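PDB 4R3U: 2-hydroxyisobutanoyl-CoA mutase large subunit from Aquincola tertiaricarbonis, which catalyses, together with its cobalamin-binding small subunit, the interconversion of 2-hydroxyisobutyryl-CoA and (S)-3-hydroxybutyryl-CoA. Local coordinates for residues A[151-156]-A[162-167]; A[182-187]-A[222-227]. All coordinates share one frame; numbering follows the deposited sequence.

Contact 1: residues A[151-156]-A[162-167]; sequences EGVAID and EALLAD
Leu164 reaches into the interval between Val153 and Ile155 and gives one methyl to each. Its CD1 lies 4.2 Å from Val153 CG1, and its CD2 lies 4.1 Å from Ile155 CD1. CG stands trans to the backbone N (chi1 178°), which carries the fork off the last turn of its helix toward the loop. Leucine suits this place because its two methyls diverge from a single carbon and can serve two neighbours at once. The neighbours present themselves differently: the Ile155 side chain crosses that of Leu164 at about a right angle, and its extra carbon lets CD1 extend to CD2; the shorter, branched Val153 meets the fork at a slant with CG1. These are van der Waals contacts between saturated carbons, made with the Val153 and Leu164 CA atoms 8.6 Å apart, a distance the two side chains span between them.

Both segments belong to the crossover of the TIM barrel that joins the parallel strands 125-128 and 175-178. Helix 158-164 packs outside the sheet here, and Leu164 also rests on Phe177 of strand 175-178 and on Phe114 of helix 107-119. Toward the active site, Glu151 touches 5'-deoxyadenosine and its backbone O accepts a hydrogen bond from cobalamin.

The looser side lies away from this fork: Ala166 and Glu162 are partly exposed and Asp167 is exposed, its carboxylate salt-bridged to Lys115 and that of Glu162 to Lys196 of helix 183-196.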
ATOM      1  N   GLU A 151      21.469 -17.913   9.230  1.00 23.43           N
ATOM      2  CA  GLU A 151      20.910 -16.551   9.114  1.00 21.45           C
ATOM      3  C   GLU A 151      21.301 -15.780   7.839  1.00 24.16           C
ATOM      4  O   GLU A 151      20.800 -14.679   7.595  1.00 24.25           O
ATOM      5  CB  GLU A 151      21.249 -15.741  10.381  1.00 22.46           C
ATOM      6  CG  GLU A 151      20.630 -16.297  11.658  1.00 21.38           C
ATOM      7  CD  GLU A 151      20.478 -15.270  12.754  1.00 35.98           C
ATOM      8  OE1 GLU A 151      21.494 -14.919  13.399  1.00 28.96           O
ATOM      9  OE2 GLU A 151      19.338 -14.801  12.963  1.00 29.57           O
ATOM     10  N   GLY A 152      22.162 -16.391   7.035  1.00 20.84           N
ATOM     11  CA  GLY A 152      22.676 -15.868   5.783  1.00 20.68           C
ATOM     12  C   GLY A 152      23.642 -16.849   5.158  1.00 25.86           C
ATOM     13  O   GLY A 152      23.819 -17.951   5.681  1.00 26.12           O
ATOM     14  N   VAL A 153      24.266 -16.472   4.026  1.00 22.84           N
ATOM     15  CA  VAL A 153      25.209 -17.352   3.347  1.00 22.80           C
ATOM     16  C   VAL A 153      26.539 -17.458   4.136  1.00 27.76           C
ATOM     17  O   VAL A 153      26.929 -16.509   4.822  1.00 27.89           O
ATOM     18  CB  VAL A 153      25.413 -16.965   1.850  1.00 24.79           C
ATOM     19  CG1 VAL A 153      26.257 -15.709   1.688  1.00 24.85           C
ATOM     20  CG2 VAL A 153      26.024 -18.108   1.050  1.00 25.08           C
ATOM     21  N   ALA A 154      27.230 -18.606   4.013  1.00 22.81           N
ATOM     22  CA  ALA A 154      28.532 -18.830   4.612  1.00 21.82           C
ATOM     23  C   ALA A 154      29.603 -18.510   3.574  1.00 27.05           C
ATOM     24  O   ALA A 154      29.555 -19.048   2.456  1.00 26.42           O
ATOM     25  CB  ALA A 154      28.658 -20.274   5.056  1.00 22.69           C
ATOM     26  N   ILE A 155      30.535 -17.590   3.918  1.00 23.65           N
ATOM     27  CA  ILE A 155      31.676 -17.284   3.075  1.00 25.48           C
ATOM     28  C   ILE A 155      32.939 -17.416   3.944  1.00 33.70           C
ATOM     29  O   ILE A 155      33.101 -16.684   4.926  1.00 33.48           O
ATOM     30  CB  ILE A 155      31.614 -15.958   2.237  1.00 28.39           C
ATOM     31  CG1 ILE A 155      30.276 -15.799   1.453  1.00 27.06           C
ATOM     32  CG2 ILE A 155      32.853 -15.833   1.283  1.00 28.77           C
ATOM     33  CD1 ILE A 155      30.093 -16.660   0.179  1.00 32.84           C
ATOM     34  N   ASP A 156      33.811 -18.389   3.606  1.00 32.38           N
ATOM     35  CA  ASP A 156      35.069 -18.611   4.344  1.00 32.05           C
ATOM     36  C   ASP A 156      36.228 -18.345   3.439  1.00 34.91           C
ATOM     37  O   ASP A 156      37.237 -17.835   3.892  1.00 33.60           O
ATOM     38  CB  ASP A 156      35.185 -20.048   4.912  1.00 33.03           C
ATOM     39  CG  ASP A 156      34.139 -20.437   5.938  1.00 35.17           C
ATOM     40  OD1 ASP A 156      33.555 -19.543   6.551  1.00 38.60           O
ATOM     41  OD2 ASP A 156      33.900 -21.634   6.113  1.00 35.05           O
ATOM     42  N   GLU A 162      32.890 -17.822  -5.585  1.00 33.84           N
ATOM     43  CA  GLU A 162      32.787 -18.282  -6.961  1.00 33.73           C
ATOM     44  C   GLU A 162      31.476 -19.030  -7.093  1.00 38.08           C
ATOM     45  O   GLU A 162      30.751 -18.789  -8.060  1.00 38.37           O
ATOM     46  CB  GLU A 162      33.980 -19.178  -7.325  1.00 36.10           C
ATOM     47  CG  GLU A 162      35.292 -18.412  -7.363  1.00 46.18           C
ATOM     48  CD  GLU A 162      36.578 -19.214  -7.393  1.00 64.33           C
ATOM     49  OE1 GLU A 162      36.546 -20.433  -7.110  1.00 70.50           O
ATOM     50  OE2 GLU A 162      37.634 -18.600  -7.661  1.00 50.29           O
ATOM     51  N   ALA A 163      31.126 -19.865  -6.068  1.00 34.50           N
ATOM     52  CA  ALA A 163      29.861 -20.622  -5.975  1.00 33.34           C
ATOM     53  C   ALA A 163      28.705 -19.661  -5.850  1.00 37.86           C
ATOM     54  O   ALA A 163      27.703 -19.843  -6.538  1.00 39.13           O
ATOM     55  CB  ALA A 163      29.877 -21.568  -4.781  1.00 33.41           C
ATOM     56  N   LEU A 164      28.871 -18.607  -5.021  1.00 33.78           N
ATOM     57  CA  LEU A 164      27.891 -17.552  -4.771  1.00 33.45           C
ATOM     58  C   LEU A 164      27.488 -16.771  -6.012  1.00 37.06           C
ATOM     59  O   LEU A 164      26.312 -16.477  -6.189  1.00 37.77           O
ATOM     60  CB  LEU A 164      28.408 -16.574  -3.687  1.00 33.27           C
ATOM     61  CG  LEU A 164      27.496 -15.371  -3.334  1.00 36.41           C
ATOM     62  CD1 LEU A 164      26.356 -15.797  -2.461  1.00 36.51           C
ATOM     63  CD2 LEU A 164      28.270 -14.273  -2.665  1.00 36.49           C
ATOM     64  N   LEU A 165      28.465 -16.369  -6.802  1.00 33.81           N
ATOM     65  CA  LEU A 165      28.297 -15.525  -7.978  1.00 33.13           C
ATOM     66  C   LEU A 165      28.454 -16.288  -9.301  1.00 37.13           C
ATOM     67  O   LEU A 165      28.679 -15.679 -10.344  1.00 36.68           O
ATOM     68  CB  LEU A 165      29.261 -14.305  -7.881  1.00 33.21           C
ATOM     69  CG  LEU A 165      28.942 -13.302  -6.747  1.00 34.45           C
ATOM     70  CD1 LEU A 165      30.108 -12.399  -6.457  1.00 33.02           C
ATOM     71  CD2 LEU A 165      27.662 -12.477  -7.056  1.00 34.75           C
ATOM     72  N   ALA A 166      28.265 -17.619  -9.259  1.00 33.82           N
ATOM     73  CA  ALA A 166      28.334 -18.483 -10.432  1.00 34.59           C
ATOM     74  C   ALA A 166      27.292 -18.045 -11.447  1.00 36.94           C
ATOM     75  O   ALA A 166      26.157 -17.752 -11.070  1.00 34.23           O
ATOM     76  CB  ALA A 166      28.105 -19.934 -10.031  1.00 34.54           C
ATOM     77  N   ASP A 167      27.700 -17.951 -12.728  1.00 36.64           N
ATOM     78  CA  ASP A 167      26.850 -17.545 -13.859  1.00 37.43           C
ATOM     79  C   ASP A 167      26.253 -16.119 -13.713  1.00 42.31           C
ATOM     80  O   ASP A 167      25.225 -15.819 -14.318  1.00 43.04           O
ATOM     81  CB  ASP A 167      25.750 -18.603 -14.167  1.00 38.14           C
ATOM     82  CG  ASP A 167      26.191 -20.050 -14.008  1.00 42.49           C
ATOM     83  OD1 ASP A 167      27.036 -20.516 -14.825  1.00 43.46           O
ATOM     84  OD2 ASP A 167      25.723 -20.706 -13.054  1.00 46.22           O
TER

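Contact 2: residues A[182-187]-A[222-227]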
ATOM      1  N   SER A 182      34.341  -7.670   8.728  1.00 25.34           N
ATOM      2  CA  SER A 182      35.135  -8.482   7.798  1.00 26.91           C
ATOM      3  C   SER A 182      34.835  -8.085   6.332  1.00 34.02           C
ATOM      4  O   SER A 182      35.113  -8.856   5.402  1.00 35.26           O
ATOM      5  CB  SER A 182      34.879  -9.965   8.034  1.00 29.57           C
ATOM      6  OG  SER A 182      33.496 -10.253   7.917  1.00 37.25           O
ATOM      7  N   ALA A 183      34.308  -6.849   6.135  1.00 29.83           N
ATOM      8  CA  ALA A 183      33.993  -6.295   4.822  1.00 29.48           C
ATOM      9  C   ALA A 183      35.192  -6.240   3.890  1.00 35.55           C
ATOM     10  O   ALA A 183      35.026  -6.488   2.684  1.00 35.98           O
ATOM     11  CB  ALA A 183      33.392  -4.908   4.962  1.00 29.46           C
ATOM     12  N   TRP A 184      36.397  -5.899   4.429  1.00 31.66           N
ATOM     13  CA  TRP A 184      37.598  -5.765   3.609  1.00 32.30           C
ATOM     14  C   TRP A 184      38.014  -7.074   2.950  1.00 34.16           C
ATOM     15  O   TRP A 184      38.459  -7.064   1.797  1.00 34.87           O
ATOM     16  CB  TRP A 184      38.728  -5.045   4.362  1.00 32.92           C
ATOM     17  CG  TRP A 184      39.798  -5.902   4.995  1.00 35.43           C
ATOM     18  CD1 TRP A 184      41.051  -6.139   4.504  1.00 39.62           C
ATOM     19  CD2 TRP A 184      39.736  -6.554   6.272  1.00 35.30           C
ATOM     20  NE1 TRP A 184      41.776  -6.899   5.396  1.00 39.81           N
ATOM     21  CE2 TRP A 184      40.990  -7.175   6.489  1.00 41.16           C
ATOM     22  CE3 TRP A 184      38.734  -6.696   7.251  1.00 35.56           C
ATOM     23  CZ2 TRP A 184      41.275  -7.907   7.660  1.00 40.80           C
ATOM     24  CZ3 TRP A 184      39.005  -7.450   8.390  1.00 37.03           C
ATOM     25  CH2 TRP A 184      40.265  -8.026   8.598  1.00 39.05           C
ATOM     26  N   ILE A 185      37.817  -8.196   3.671  1.00 28.97           N
ATOM     27  CA  ILE A 185      38.113  -9.562   3.215  1.00 28.80           C
ATOM     28  C   ILE A 185      37.171  -9.908   2.043  1.00 33.01           C
ATOM     29  O   ILE A 185      37.623 -10.384   1.012  1.00 34.32           O
ATOM     30  CB  ILE A 185      38.037 -10.565   4.415  1.00 30.46           C
ATOM     31  CG1 ILE A 185      39.223 -10.349   5.365  1.00 30.57           C
ATOM     32  CG2 ILE A 185      37.938 -12.031   3.940  1.00 30.13           C
ATOM     33  CD1 ILE A 185      39.039 -10.893   6.655  1.00 30.97           C
ATOM     34  N   LEU A 186      35.880  -9.609   2.191  1.00 29.75           N
ATOM     35  CA  LEU A 186      34.906  -9.842   1.124  1.00 28.88           C
ATOM     36  C   LEU A 186      35.116  -8.964  -0.093  1.00 33.99           C
ATOM     37  O   LEU A 186      34.953  -9.450  -1.211  1.00 35.70           O
ATOM     38  CB  LEU A 186      33.473  -9.816   1.647  1.00 26.77           C
ATOM     39  CG  LEU A 186      32.960 -11.197   1.950  1.00 28.85           C
ATOM     40  CD1 LEU A 186      33.524 -11.730   3.224  1.00 28.90           C
ATOM     41  CD2 LEU A 186      31.521 -11.198   2.045  1.00 30.49           C
ATOM     42  N   LEU A 187      35.569  -7.707   0.119  1.00 29.73           N
ATOM     43  CA  LEU A 187      35.925  -6.807  -0.972  1.00 30.57           C
ATOM     44  C   LEU A 187      37.185  -7.331  -1.713  1.00 37.55           C
ATOM     45  O   LEU A 187      37.249  -7.262  -2.945  1.00 39.69           O
ATOM     46  CB  LEU A 187      36.130  -5.360  -0.471  1.00 30.27           C
ATOM     47  CG  LEU A 187      36.518  -4.310  -1.535  1.00 34.65           C
ATOM     48  CD1 LEU A 187      35.502  -4.236  -2.710  1.00 32.90           C
ATOM     49  CD2 LEU A 187      36.777  -2.967  -0.905  1.00 34.63           C
ATOM     50  N   TYR A 222      31.301  -6.779  15.468  1.00 27.15           N
ATOM     51  CA  TYR A 222      32.642  -6.203  15.608  1.00 27.00           C
ATOM     52  C   TYR A 222      33.662  -7.271  15.952  1.00 31.96           C
ATOM     53  O   TYR A 222      33.310  -8.320  16.499  1.00 32.78           O
ATOM     54  CB  TYR A 222      32.672  -5.047  16.629  1.00 27.50           C
ATOM     55  CG  TYR A 222      31.778  -5.210  17.835  1.00 27.59           C
ATOM     56  CD1 TYR A 222      31.970  -6.256  18.737  1.00 30.19           C
ATOM     57  CD2 TYR A 222      30.752  -4.309  18.092  1.00 27.40           C
ATOM     58  CE1 TYR A 222      31.154  -6.407  19.856  1.00 30.06           C
ATOM     59  CE2 TYR A 222      29.925  -4.454  19.205  1.00 28.80           C
ATOM     60  CZ  TYR A 222      30.141  -5.493  20.096  1.00 34.54           C
ATOM     61  OH  TYR A 222      29.338  -5.645  21.201  1.00 33.67           O
ATOM     62  N   ILE A 223      34.920  -7.022  15.596  1.00 27.85           N
ATOM     63  CA  ILE A 223      36.019  -7.939  15.848  1.00 26.89           C
ATOM     64  C   ILE A 223      37.062  -7.229  16.711  1.00 32.34           C
ATOM     65  O   ILE A 223      37.350  -7.667  17.809  1.00 34.84           O
ATOM     66  CB  ILE A 223      36.625  -8.515  14.515  1.00 29.22           C
ATOM     67  CG1 ILE A 223      35.544  -9.162  13.608  1.00 28.57           C
ATOM     68  CG2 ILE A 223      37.735  -9.524  14.826  1.00 29.35           C
ATOM     69  CD1 ILE A 223      35.925  -9.449  12.148  1.00 24.76           C
ATOM     70  N   TYR A 224      37.596  -6.122  16.217  1.00 28.29           N
ATOM     71  CA  TYR A 224      38.673  -5.350  16.828  1.00 28.44           C
ATOM     72  C   TYR A 224      38.168  -4.107  17.524  1.00 34.72           C
ATOM     73  O   TYR A 224      37.036  -3.680  17.247  1.00 35.25           O
ATOM     74  CB  TYR A 224      39.670  -4.928  15.717  1.00 28.09           C
ATOM     75  CG  TYR A 224      40.055  -6.078  14.814  1.00 26.00           C
ATOM     76  CD1 TYR A 224      40.839  -7.135  15.291  1.00 27.02           C
ATOM     77  CD2 TYR A 224      39.576  -6.153  13.502  1.00 23.89           C
ATOM     78  CE1 TYR A 224      41.164  -8.216  14.477  1.00 26.67           C
ATOM     79  CE2 TYR A 224      39.898  -7.233  12.677  1.00 24.03           C
ATOM     80  CZ  TYR A 224      40.701  -8.257  13.171  1.00 33.29           C
ATOM     81  OH  TYR A 224      41.034  -9.328  12.382  1.00 34.51           O
ATOM     82  N   PRO A 225      39.026  -3.458  18.353  1.00 32.08           N
ATOM     83  CA  PRO A 225      38.627  -2.179  18.968  1.00 32.52           C
ATOM     84  C   PRO A 225      38.340  -1.111  17.898  1.00 36.91           C
ATOM     85  O   PRO A 225      38.757  -1.258  16.739  1.00 38.25           O
ATOM     86  CB  PRO A 225      39.862  -1.804  19.815  1.00 36.00           C
ATOM     87  CG  PRO A 225      40.646  -3.063  19.982  1.00 39.37           C
ATOM     88  CD  PRO A 225      40.411  -3.825  18.733  1.00 34.24           C
ATOM     89  N   ILE A 226      37.617  -0.056  18.276  1.00 31.88           N
ATOM     90  CA  ILE A 226      37.173   1.041  17.402  1.00 30.41           C
ATOM     91  C   ILE A 226      38.243   1.586  16.439  1.00 37.16           C
ATOM     92  O   ILE A 226      38.009   1.585  15.224  1.00 38.43           O
ATOM     93  CB  ILE A 226      36.481   2.168  18.216  1.00 32.78           C
ATOM     94  CG1 ILE A 226      35.427   1.590  19.203  1.00 31.24           C
ATOM     95  CG2 ILE A 226      35.873   3.200  17.267  1.00 35.50           C
ATOM     96  CD1 ILE A 226      34.747   2.562  20.051  1.00 34.48           C
ATOM     97  N   ALA A 227      39.408   2.030  16.976  1.00 32.30           N
ATOM     98  CA  ALA A 227      40.506   2.624  16.202  1.00 31.83           C
ATOM     99  C   ALA A 227      41.016   1.781  15.015  1.00 35.83           C
ATOM    100  O   ALA A 227      40.912   2.276  13.885  1.00 36.15           O
ATOM    101  CB  ALA A 227      41.641   3.065  17.111  1.00 33.10           C
TER
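Tyr224 and Trp184 bring their rings together edge to edge, joining the starts of two helices on the outside of the TIM barrel. Helix 183-196 follows strand 175-178, and helix 226-243 comes after the adjacent parallel strand 206-208, so the contact lies between successive crossovers of the barrel.

Tyr224 can be followed outward from its backbone. At CB the torsion sets CG trans to the carbonyl carbon and beside the backbone N (chi1 -48°), directing the ring toward the other segment. One face of that ring is covered by the preceding residue: Ile223 CG2 sits 3.5 Å above the plane, over the ring centre. Farther out, CE2 lies 4.2 Å from Trp184 CH2. The phenol OH, at the tip, is 4.1 Å from the same CH2 and near the plane of the indole. The long axes of the side chains cross at about a right angle, and the rings meet rim to rim with their planes inclined, so this is neither a T-shaped nor an offset stack. Tyrosine suits this buried place because its flat, apolar body packs against carbon while the OH hydrogen-bonds to the backbone O of Val557, in helix 553-564.

The broad indole of Trp184 suits a place between helices because it can meet several neighbours at once: Ile185 CG1 lies over one face, and Ile232 and Ile236 of helix 226-243 also pack against it.

Ile223 makes the second touch, at the very start of helix 183-196. Ser182 occupies the N-cap position there, but its OG makes no capping bond and pairs instead with Thr133 O. Against this residue the isoleucine sets only a methyl, CD1, 4.2 Å from Ser182 N and 4.3 Å from Ser182 CB.

The touching residues are buried in both contacts, although the segment 162-167 of contact 1 runs on to the surface and ends in an exposed aspartate. Contact 1 lies within one crossover of the barrel; contact 2 joins the two that follow it. Their centres are about 19 Å apart, and they share no segment. Contact 1 is purely aliphatic and closes within one short loop-and-helix excursion; contact 2 divides about evenly between an aromatic pair and an isoleucine methyl against the start of a helix. Helix 183-196, which supplies half of contact 2, also packs against contact 1 through Met189 on Ile155. Only apolar atoms meet in contact 1, whereas in contact 2 a phenol oxygen and a backbone nitrogen lie among the touching atoms.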